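Local coordinates for protein terminal oxygenase component of carbazole 1,9a-dioxygenase (PDB 3GKQ) that probably serves as the terminal oxygenase component of carbazole 1,9a-dioxygenase, passing electrons from a Rieske [2Fe-2S] cluster to a non-haem iron(II) that activates oxygen for attack on the substrate, at residues V35-E40 with L296-L301; L52-L57 with L138-Q143; R217-E222 with G227-L232. One frame throughout, in Å; residues are numbered along the deposited sequence.

How the contacts relate
The three contacts illustrate how a Rieske oxygenase subunit is built from two folds. Contact 2 joins two small antiparallel sheets of the Rieske part, contact 1 sets the end of one of them against the large sheet of the catalytic part, and contact 3 is the hairpin at the far edge of that large sheet. Contacts 1 and 2 have centres about 17 Å apart and touch, V35 CG2 lying 4.0 Å from L138 CG. Contact 3 stands apart, its centre about 25 Å from that of contact 1 and 27 Å from that of contact 2. L296 in contact 1 has its side chain about 13 Å from a bound iron(II).

Contact 1: V35-E40 with L296-L301; sequences VRLSAE and LYLQML
R36 brings the edge of its guanidinium against the methyl end of L296: R36 NH2 lies 4.0 Å from L296 CD2, which sits close to the guanidinium plane, and the two side chains cross at about a right angle. R36 sets out from the backbone away from strand 296-301, and bends at chi2 (105°) and chi3 (-72°) bring its end back to the leucine. L296 points toward the 35-40 segment, and with CG anti to the backbone N (chi1 -172°) it sends CD2 to the arginine. The second meeting is looser and purely apolar: L37 CD2 approaches L298 CD2 to 4.5 Å. Much of the join is indirect, since L135 at the start of strand 135-140 touches L37 as well as L298 and M300 and so ties the two segments together. After the corner at R36 the chain closes a short 3-10 turn, in which E40 N gives a hydrogen bond to L37 O at 2.8 Å.

On the same face W286, from neighbouring strand 282-289, touches both L298 and M300. H294, two residues before L296, and D171 are ligands of an iron(II) site, with the L296 side chain about 8 Å from that of H294. The pairing is an interdomain seam of a Rieske non-haem iron oxygenase, where the chain leaving a Rieske-side strand rests on the central sheet of the catalytic domain.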
loop_
_atom_site.group_PDB
_atom_site.type_symbol
_atom_site.label_atom_id
_atom_site.label_comp_id
_atom_site.label_asym_id
_atom_site.label_seq_id
_atom_site.Cartn_x
_atom_site.Cartn_y
_atom_site.Cartn_z
ATOM N N VAL A 35 -7.175 26.093 8.828
ATOM C CA VAL A 35 -7.473 24.670 8.711
ATOM C C VAL A 35 -8.914 24.328 8.368
ATOM O O VAL A 35 -9.192 23.243 7.852
ATOM C CB VAL A 35 -7.114 23.916 10.009
ATOM C CG1 VAL A 35 -5.627 24.045 10.285
ATOM C CG2 VAL A 35 -7.922 24.473 11.178
ATOM N N ARG A 36 -9.832 25.250 8.640
ATOM C CA ARG A 36 -11.238 24.984 8.373
ATOM C C ARG A 36 -12.022 26.296 8.274
ATOM O O ARG A 36 -11.562 27.347 8.734
ATOM C CB ARG A 36 -11.795 24.120 9.517
ATOM C CG ARG A 36 -12.824 23.075 9.120
ATOM C CD ARG A 36 -12.256 21.660 9.106
ATOM N NE ARG A 36 -11.349 21.443 7.988
ATOM C CZ ARG A 36 -10.781 20.279 7.691
ATOM N NH1 ARG A 36 -11.024 19.202 8.430
ATOM N NH2 ARG A 36 -9.965 20.191 6.652
ATOM N N LEU A 37 -13.196 26.238 7.653
ATOM C CA LEU A 37 -14.048 27.415 7.539
ATOM C C LEU A 37 -14.788 27.533 8.870
ATOM O O LEU A 37 -15.142 26.519 9.469
ATOM C CB LEU A 37 -15.055 27.239 6.396
ATOM C CG LEU A 37 -14.466 26.961 5.011
ATOM C CD1 LEU A 37 -15.581 26.697 4.013
ATOM C CD2 LEU A 37 -13.621 28.144 4.572
ATOM N N SER A 38 -15.016 28.759 9.333
ATOM C CA SER A 38 -15.710 28.977 10.602
ATOM C C SER A 38 -16.992 28.160 10.733
ATOM O O SER A 38 -17.264 27.581 11.786
ATOM C CB SER A 38 -16.046 30.461 10.783
ATOM O OG SER A 38 -14.881 31.231 11.009
ATOM N N ALA A 39 -17.773 28.113 9.659
ATOM C CA ALA A 39 -19.035 27.383 9.653
ATOM C C ALA A 39 -18.881 25.887 9.920
ATOM O O ALA A 39 -19.826 25.235 10.364
ATOM C CB ALA A 39 -19.753 27.598 8.317
ATOM N N GLU A 40 -17.697 25.342 9.649
ATOM C CA GLU A 40 -17.454 23.917 9.855
ATOM C C GLU A 40 -17.113 23.593 11.304
ATOM O O GLU A 40 -17.081 22.427 11.695
ATOM C CB GLU A 40 -16.317 23.441 8.950
ATOM C CG GLU A 40 -16.592 23.600 7.469
ATOM C CD GLU A 40 -15.403 23.201 6.617
ATOM O OE1 GLU A 40 -14.331 23.823 6.765
ATOM O OE2 GLU A 40 -15.537 22.266 5.798
ATOM N N LEU A 296 -3.966 20.722 1.993
ATOM C CA LEU A 296 -5.308 21.275 1.968
ATOM C C LEU A 296 -5.226 22.508 1.069
ATOM O O LEU A 296 -4.550 23.480 1.397
ATOM C CB LEU A 296 -5.729 21.663 3.389
ATOM C CG LEU A 296 -7.162 22.103 3.706
ATOM C CD1 LEU A 296 -7.421 23.467 3.111
ATOM C CD2 LEU A 296 -8.153 21.066 3.182
ATOM N N TYR A 297 -5.890 22.444 -0.077
ATOM C CA TYR A 297 -5.904 23.557 -1.019
ATOM C C TYR A 297 -7.095 24.444 -0.659
ATOM O O TYR A 297 -8.246 24.078 -0.886
ATOM C CB TYR A 297 -6.018 23.012 -2.448
ATOM C CG TYR A 297 -6.197 24.054 -3.532
ATOM C CD1 TYR A 297 -5.486 25.254 -3.502
ATOM C CD2 TYR A 297 -7.049 23.818 -4.614
ATOM C CE1 TYR A 297 -5.613 26.196 -4.521
ATOM C CE2 TYR A 297 -7.186 24.753 -5.646
ATOM C CZ TYR A 297 -6.462 25.939 -5.591
ATOM O OH TYR A 297 -6.569 26.857 -6.612
ATOM N N LEU A 298 -6.796 25.598 -0.070
ATOM C CA LEU A 298 -7.806 26.559 0.373
ATOM C C LEU A 298 -7.879 27.716 -0.625
ATOM O O LEU A 298 -6.882 28.399 -0.856
ATOM C CB LEU A 298 -7.414 27.107 1.747
ATOM C CG LEU A 298 -8.440 27.383 2.853
ATOM C CD1 LEU A 298 -7.992 28.629 3.605
ATOM C CD2 LEU A 298 -9.836 27.581 2.298
ATOM N N GLN A 299 -9.056 27.934 -1.202
ATOM C CA GLN A 299 -9.257 29.004 -2.180
ATOM C C GLN A 299 -10.186 30.070 -1.621
ATOM O O GLN A 299 -11.359 29.797 -1.386
ATOM C CB GLN A 299 -9.890 28.443 -3.450
ATOM C CG GLN A 299 -9.063 27.422 -4.183
ATOM C CD GLN A 299 -9.873 26.684 -5.224
ATOM O OE1 GLN A 299 -10.714 25.845 -4.892
ATOM N NE2 GLN A 299 -9.635 27.001 -6.493
ATOM N N MET A 300 -9.668 31.278 -1.419
ATOM C CA MET A 300 -10.481 32.366 -0.889
ATOM C C MET A 300 -10.628 33.483 -1.916
ATOM O O MET A 300 -9.672 33.829 -2.616
ATOM C CB MET A 300 -9.851 32.962 0.378
ATOM C CG MET A 300 -9.409 31.952 1.434
ATOM S SD MET A 300 -10.696 30.824 1.951
ATOM C CE MET A 300 -11.761 31.934 2.894
ATOM N N LEU A 301 -11.831 34.038 -2.009
ATOM C CA LEU A 301 -12.096 35.150 -2.914
ATOM C C LEU A 301 -12.528 36.329 -2.056
ATOM O O LEU A 301 -13.399 36.200 -1.192
ATOM C CB LEU A 301 -13.200 34.804 -3.919
ATOM C CG LEU A 301 -12.850 33.792 -5.014
ATOM C CD1 LEU A 301 -13.989 33.722 -6.010
ATOM C CD2 LEU A 301 -11.560 34.201 -5.721
#

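Contact 2: L52-L57 with L138-Q143; sequences LGEKVL and LFVGDQ
V140 meets two residues of the opposing segment through a single methyl, CG1. From one partner, L52, comes CD2, 4.1 Å from V140 CG1, the two side chains running antiparallel past one another. The other partner, E54, offers its carboxylate: V140 CG1 lies off the carboxylate plane, shifted toward the oxygens, with E54 OE2 3.7 Å and OE1 3.9 Å away. With CG1 anti to the backbone N (chi1 -179°), V140 directs that branch at both partners. Further along, V56 and L138 reach toward each other tip to tip, with V56 CG1 and L138 CD1 4.1 Å apart. The backbones stay well separated, CA of L52 lying 8.1 Å from CA of V140, so this is side-chain packing between sheets and not strand pairing.

A second shell sets these groups in place. The E54 carboxylate, though it leans on a hydrocarbon, is gripped at both oxygens: OE1 is hydrogen-bonded to Y127 OH, while OE2 takes a salt bridge from R29 NH1 and a hydrogen bond from Q378 NE2. Such partners would probably favour the ionised carboxylate in this partly exposed position. L51 touches both V140 and V56, and A67 touches both V56 and L138, so strands 47-51 and 64-69 extend the apolar layer on the side of strand 54-61. Y33 beside L52 and V35 beside L138 extend it on the other side. L52 and G53, both with positive phi, form the tight turn between strands 47-51 and 54-61, with angles close to type I'; backbone bonds of L52 with P289 and G53 with I290 help it to place L52 beside V140. Two three-stranded antiparallel sheets thus meet face to face, consistent with one of the beta sandwiches of the Rieske fold.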
loop_
_atom_site.group_PDB
_atom_site.type_symbol
_atom_site.label_atom_id
_atom_site.label_comp_id
_atom_site.label_asym_id
_atom_site.label_seq_id
_atom_site.Cartn_x
_atom_site.Cartn_y
_atom_site.Cartn_z
ATOM N N LEU A 52 0.415 19.708 9.034
ATOM C CA LEU A 52 1.836 19.519 9.300
ATOM C C LEU A 52 2.117 18.212 10.036
ATOM O O LEU A 52 3.035 18.129 10.853
ATOM C CB LEU A 52 2.397 20.710 10.086
ATOM C CG LEU A 52 2.659 21.964 9.243
ATOM C CD1 LEU A 52 1.337 22.623 8.853
ATOM C CD2 LEU A 52 3.514 22.938 10.032
ATOM N N GLY A 53 1.315 17.192 9.735
ATOM C CA GLY A 53 1.486 15.887 10.351
ATOM C C GLY A 53 0.954 15.745 11.769
ATOM O O GLY A 53 1.040 14.668 12.354
ATOM N N GLU A 54 0.404 16.818 12.325
ATOM C CA GLU A 54 -0.120 16.784 13.686
ATOM C C GLU A 54 -1.646 16.677 13.715
ATOM O O GLU A 54 -2.344 17.396 13.002
ATOM C CB GLU A 54 0.348 18.036 14.443
ATOM C CG GLU A 54 1.865 18.053 14.690
ATOM C CD GLU A 54 2.365 19.335 15.356
ATOM O OE1 GLU A 54 1.602 19.970 16.109
ATOM O OE2 GLU A 54 3.540 19.698 15.138
ATOM N N LYS A 55 -2.157 15.764 14.536
ATOM C CA LYS A 55 -3.600 15.567 14.655
ATOM C C LYS A 55 -4.165 16.463 15.750
ATOM O O LYS A 55 -3.765 16.381 16.912
ATOM C CB LYS A 55 -3.903 14.096 14.937
ATOM C CG LYS A 55 -3.523 13.179 13.774
ATOM C CD LYS A 55 -3.666 11.705 14.123
ATOM C CE LYS A 55 -5.120 11.307 14.321
ATOM N NZ LYS A 55 -5.251 9.862 14.679
ATOM N N VAL A 56 -5.102 17.320 15.365
ATOM C CA VAL A 56 -5.707 18.275 16.284
ATOM C C VAL A 56 -7.227 18.130 16.354
ATOM O O VAL A 56 -7.863 17.727 15.383
ATOM C CB VAL A 56 -5.351 19.719 15.842
ATOM C CG1 VAL A 56 -5.896 20.735 16.834
ATOM C CG2 VAL A 56 -3.829 19.854 15.706
ATOM N N LEU A 57 -7.801 18.445 17.513
ATOM C CA LEU A 57 -9.248 18.366 17.691
ATOM C C LEU A 57 -9.766 19.768 17.999
ATOM O O LEU A 57 -9.312 20.414 18.948
ATOM C CB LEU A 57 -9.613 17.430 18.848
ATOM C CG LEU A 57 -10.777 16.447 18.640
ATOM C CD1 LEU A 57 -11.335 16.068 20.005
ATOM C CD2 LEU A 57 -11.877 17.042 17.767
ATOM N N LEU A 138 -4.637 28.138 13.047
ATOM C CA LEU A 138 -3.969 27.524 14.185
ATOM C C LEU A 138 -2.488 27.863 14.101
ATOM O O LEU A 138 -1.927 27.936 13.006
ATOM C CB LEU A 138 -4.116 26.004 14.160
ATOM C CG LEU A 138 -5.505 25.373 14.179
ATOM C CD1 LEU A 138 -5.349 23.857 14.267
ATOM C CD2 LEU A 138 -6.311 25.903 15.358
ATOM N N PHE A 139 -1.856 28.088 15.247
ATOM C CA PHE A 139 -0.425 28.358 15.253
ATOM C C PHE A 139 0.256 27.038 15.606
ATOM O O PHE A 139 -0.033 26.442 16.643
ATOM C CB PHE A 139 -0.057 29.415 16.296
ATOM C CG PHE A 139 1.392 29.822 16.251
ATOM C CD1 PHE A 139 1.858 30.674 15.257
ATOM C CD2 PHE A 139 2.299 29.324 17.187
ATOM C CE1 PHE A 139 3.205 31.029 15.187
ATOM C CE2 PHE A 139 3.650 29.672 17.127
ATOM C CZ PHE A 139 4.104 30.528 16.122
ATOM N N VAL A 140 1.141 26.573 14.732
ATOM C CA VAL A 140 1.854 25.326 14.966
ATOM C C VAL A 140 3.305 25.669 15.253
ATOM O O VAL A 140 4.043 26.075 14.356
ATOM C CB VAL A 140 1.797 24.401 13.737
ATOM C CG1 VAL A 140 2.542 23.098 14.029
ATOM C CG2 VAL A 140 0.347 24.118 13.366
ATOM N N GLY A 141 3.709 25.515 16.509
ATOM C CA GLY A 141 5.074 25.832 16.881
ATOM C C GLY A 141 5.273 25.787 18.382
ATOM O O GLY A 141 4.352 25.445 19.126
ATOM N N ASP A 142 6.476 26.144 18.824
ATOM C CA ASP A 142 6.820 26.121 20.241
ATOM C C ASP A 142 7.066 27.507 20.819
ATOM O O ASP A 142 7.157 27.671 22.031
ATOM C CB ASP A 142 8.067 25.268 20.436
ATOM C CG ASP A 142 7.980 23.952 19.700
ATOM O OD1 ASP A 142 7.189 23.085 20.134
ATOM O OD2 ASP A 142 8.692 23.797 18.680
ATOM N N GLN A 143 7.183 28.505 19.956
ATOM C CA GLN A 143 7.425 29.858 20.430
ATOM C C GLN A 143 6.142 30.671 20.470
ATOM O O GLN A 143 5.119 30.268 19.911
ATOM C CB GLN A 143 8.453 30.551 19.536
ATOM C CG GLN A 143 8.045 30.670 18.080
ATOM C CD GLN A 143 9.207 31.071 17.195
ATOM O OE1 GLN A 143 10.251 30.415 17.196
ATOM N NE2 GLN A 143 9.036 32.148 16.431
#

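Contact 3: R217-E222 with G227-L232; sequences RSVTGE and GVFDLL
With CG anti to the backbone N (chi1 -178°) and a bend at chi3 (68°), R217 swings its guanidinium over one face of the F229 ring. The two side chains run side by side in the same direction, the guanidinium and ring planes are 27° apart, and R217 NH2 sits above the rim of the ring, 3.3 Å from F229 CE2. V219, on the same face of the sheet, comes to the ring edge instead, its CG2 lying 3.7 Å from F229 CE2. Near the backbone, L231 CD1 lies 3.7 Å from R217 CB. W266 meets F229 edge-to-face and helps to settle the ring.

Beneath these side chains the backbones pair in antiparallel register. R217 with F229 and V219 with G227 are hydrogen-bonded pairs; F229 N to R217 O is short at 2.8 Å and nearly straight. The intervening pair, S218 with V228, is non-hydrogen-bonded and turns to the other face, where both residues touch E365 of helix 361-373. Where strand 227-230 ends, D230 OD1 accepts from L232 N, an Asx turn. This is an edge beta hairpin of the large antiparallel sheet, with helix 361-373 on the S218 and V228 face, consistent with the helix-grip fold of the Bet v 1-like clan.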
loop_
_atom_site.group_PDB
_atom_site.type_symbol
_atom_site.label_atom_id
_atom_site.label_comp_id
_atom_site.label_asym_id
_atom_site.label_seq_id
_atom_site.Cartn_x
_atom_site.Cartn_y
_atom_site.Cartn_z
ATOM N N ARG A 217 10.407 41.185 -7.070
ATOM C CA ARG A 217 10.712 42.120 -6.002
ATOM C C ARG A 217 10.426 41.370 -4.708
ATOM O O ARG A 217 9.362 40.776 -4.557
ATOM C CB ARG A 217 9.830 43.370 -6.093
ATOM C CG ARG A 217 10.133 44.406 -5.015
ATOM C CD ARG A 217 9.507 45.763 -5.333
ATOM N NE ARG A 217 8.045 45.754 -5.277
ATOM C CZ ARG A 217 7.338 45.695 -4.150
ATOM N NH1 ARG A 217 7.956 45.636 -2.975
ATOM N NH2 ARG A 217 6.012 45.702 -4.200
ATOM N N SER A 218 11.382 41.376 -3.787
ATOM C CA SER A 218 11.210 40.694 -2.513
ATOM C C SER A 218 10.936 41.678 -1.387
ATOM O O SER A 218 11.399 42.823 -1.418
ATOM C CB SER A 218 12.459 39.876 -2.170
ATOM O OG SER A 218 12.614 38.779 -3.054
ATOM N N VAL A 219 10.178 41.218 -0.397
ATOM C CA VAL A 219 9.825 42.011 0.777
ATOM C C VAL A 219 10.277 41.176 1.969
ATOM O O VAL A 219 9.756 40.085 2.201
ATOM C CB VAL A 219 8.306 42.231 0.855
ATOM C CG1 VAL A 219 7.963 43.087 2.060
ATOM C CG2 VAL A 219 7.817 42.885 -0.423
ATOM N N THR A 220 11.248 41.678 2.723
ATOM C CA THR A 220 11.762 40.917 3.849
ATOM C C THR A 220 11.878 41.678 5.170
ATOM O O THR A 220 12.576 41.238 6.084
ATOM C CB THR A 220 13.136 40.310 3.489
ATOM O OG1 THR A 220 13.580 39.470 4.559
ATOM C CG2 THR A 220 14.169 41.409 3.256
ATOM N N GLY A 221 11.189 42.810 5.275
ATOM C CA GLY A 221 11.243 43.584 6.502
ATOM C C GLY A 221 10.571 42.870 7.661
ATOM O O GLY A 221 9.756 41.967 7.457
ATOM N N GLU A 222 10.910 43.266 8.883
ATOM C CA GLU A 222 10.313 42.654 10.067
ATOM C C GLU A 222 9.012 43.367 10.430
ATOM O O GLU A 222 8.843 44.551 10.125
ATOM C CB GLU A 222 11.290 42.715 11.250
ATOM C CG GLU A 222 12.512 41.808 11.105
ATOM C CD GLU A 222 13.373 42.162 9.900
ATOM O OE1 GLU A 222 13.923 43.288 9.868
ATOM O OE2 GLU A 222 13.500 41.314 8.984
ATOM N N GLY A 227 7.451 38.032 1.419
ATOM C CA GLY A 227 7.106 37.310 0.211
ATOM C C GLY A 227 7.769 37.848 -1.034
ATOM O O GLY A 227 8.673 38.686 -0.960
ATOM N N VAL A 228 7.303 37.368 -2.183
ATOM C CA VAL A 228 7.854 37.771 -3.469
ATOM C C VAL A 228 6.757 38.230 -4.419
ATOM O O VAL A 228 5.689 37.622 -4.488
ATOM C CB VAL A 228 8.600 36.591 -4.140
ATOM C CG1 VAL A 228 9.230 37.045 -5.453
ATOM C CG2 VAL A 228 9.656 36.034 -3.190
ATOM N N PHE A 229 7.027 39.314 -5.139
ATOM C CA PHE A 229 6.084 39.851 -6.111
ATOM C C PHE A 229 6.547 39.410 -7.487
ATOM O O PHE A 229 7.724 39.537 -7.828
ATOM C CB PHE A 229 6.057 41.386 -6.062
ATOM C CG PHE A 229 5.198 41.948 -4.970
ATOM C CD1 PHE A 229 3.814 41.980 -5.104
ATOM C CD2 PHE A 229 5.768 42.432 -3.798
ATOM C CE1 PHE A 229 3.010 42.488 -4.084
ATOM C CE2 PHE A 229 4.973 42.941 -2.773
ATOM C CZ PHE A 229 3.591 42.967 -2.918
ATOM N N ASP A 230 5.625 38.880 -8.276
ATOM C CA ASP A 230 5.959 38.448 -9.618
ATOM C C ASP A 230 5.794 39.645 -10.545
ATOM O O ASP A 230 4.680 40.117 -10.783
ATOM C CB ASP A 230 5.051 37.294 -10.033
ATOM C CG ASP A 230 5.165 36.960 -11.498
ATOM O OD1 ASP A 230 6.248 37.173 -12.085
ATOM O OD2 ASP A 230 4.165 36.466 -12.060
ATOM N N LEU A 231 6.925 40.136 -11.046
ATOM C CA LEU A 231 6.959 41.298 -11.925
ATOM C C LEU A 231 7.246 40.958 -13.395
ATOM O O LEU A 231 7.806 41.779 -14.122
ATOM C CB LEU A 231 8.022 42.283 -11.426
ATOM C CG LEU A 231 7.946 42.771 -9.973
ATOM C CD1 LEU A 231 9.144 43.678 -9.697
ATOM C CD2 LEU A 231 6.636 43.525 -9.719
ATOM N N LEU A 232 6.873 39.758 -13.828
ATOM C CA LEU A 232 7.103 39.353 -15.213
ATOM C C LEU A 232 6.104 40.105 -16.097
ATOM O O LEU A 232 6.427 40.520 -17.214
ATOM C CB LEU A 232 6.895 37.842 -15.364
ATOM C CG LEU A 232 7.545 37.094 -16.541
ATOM C CD1 LEU A 232 7.017 35.670 -16.579
ATOM C CD2 LEU A 232 7.246 37.778 -17.855
#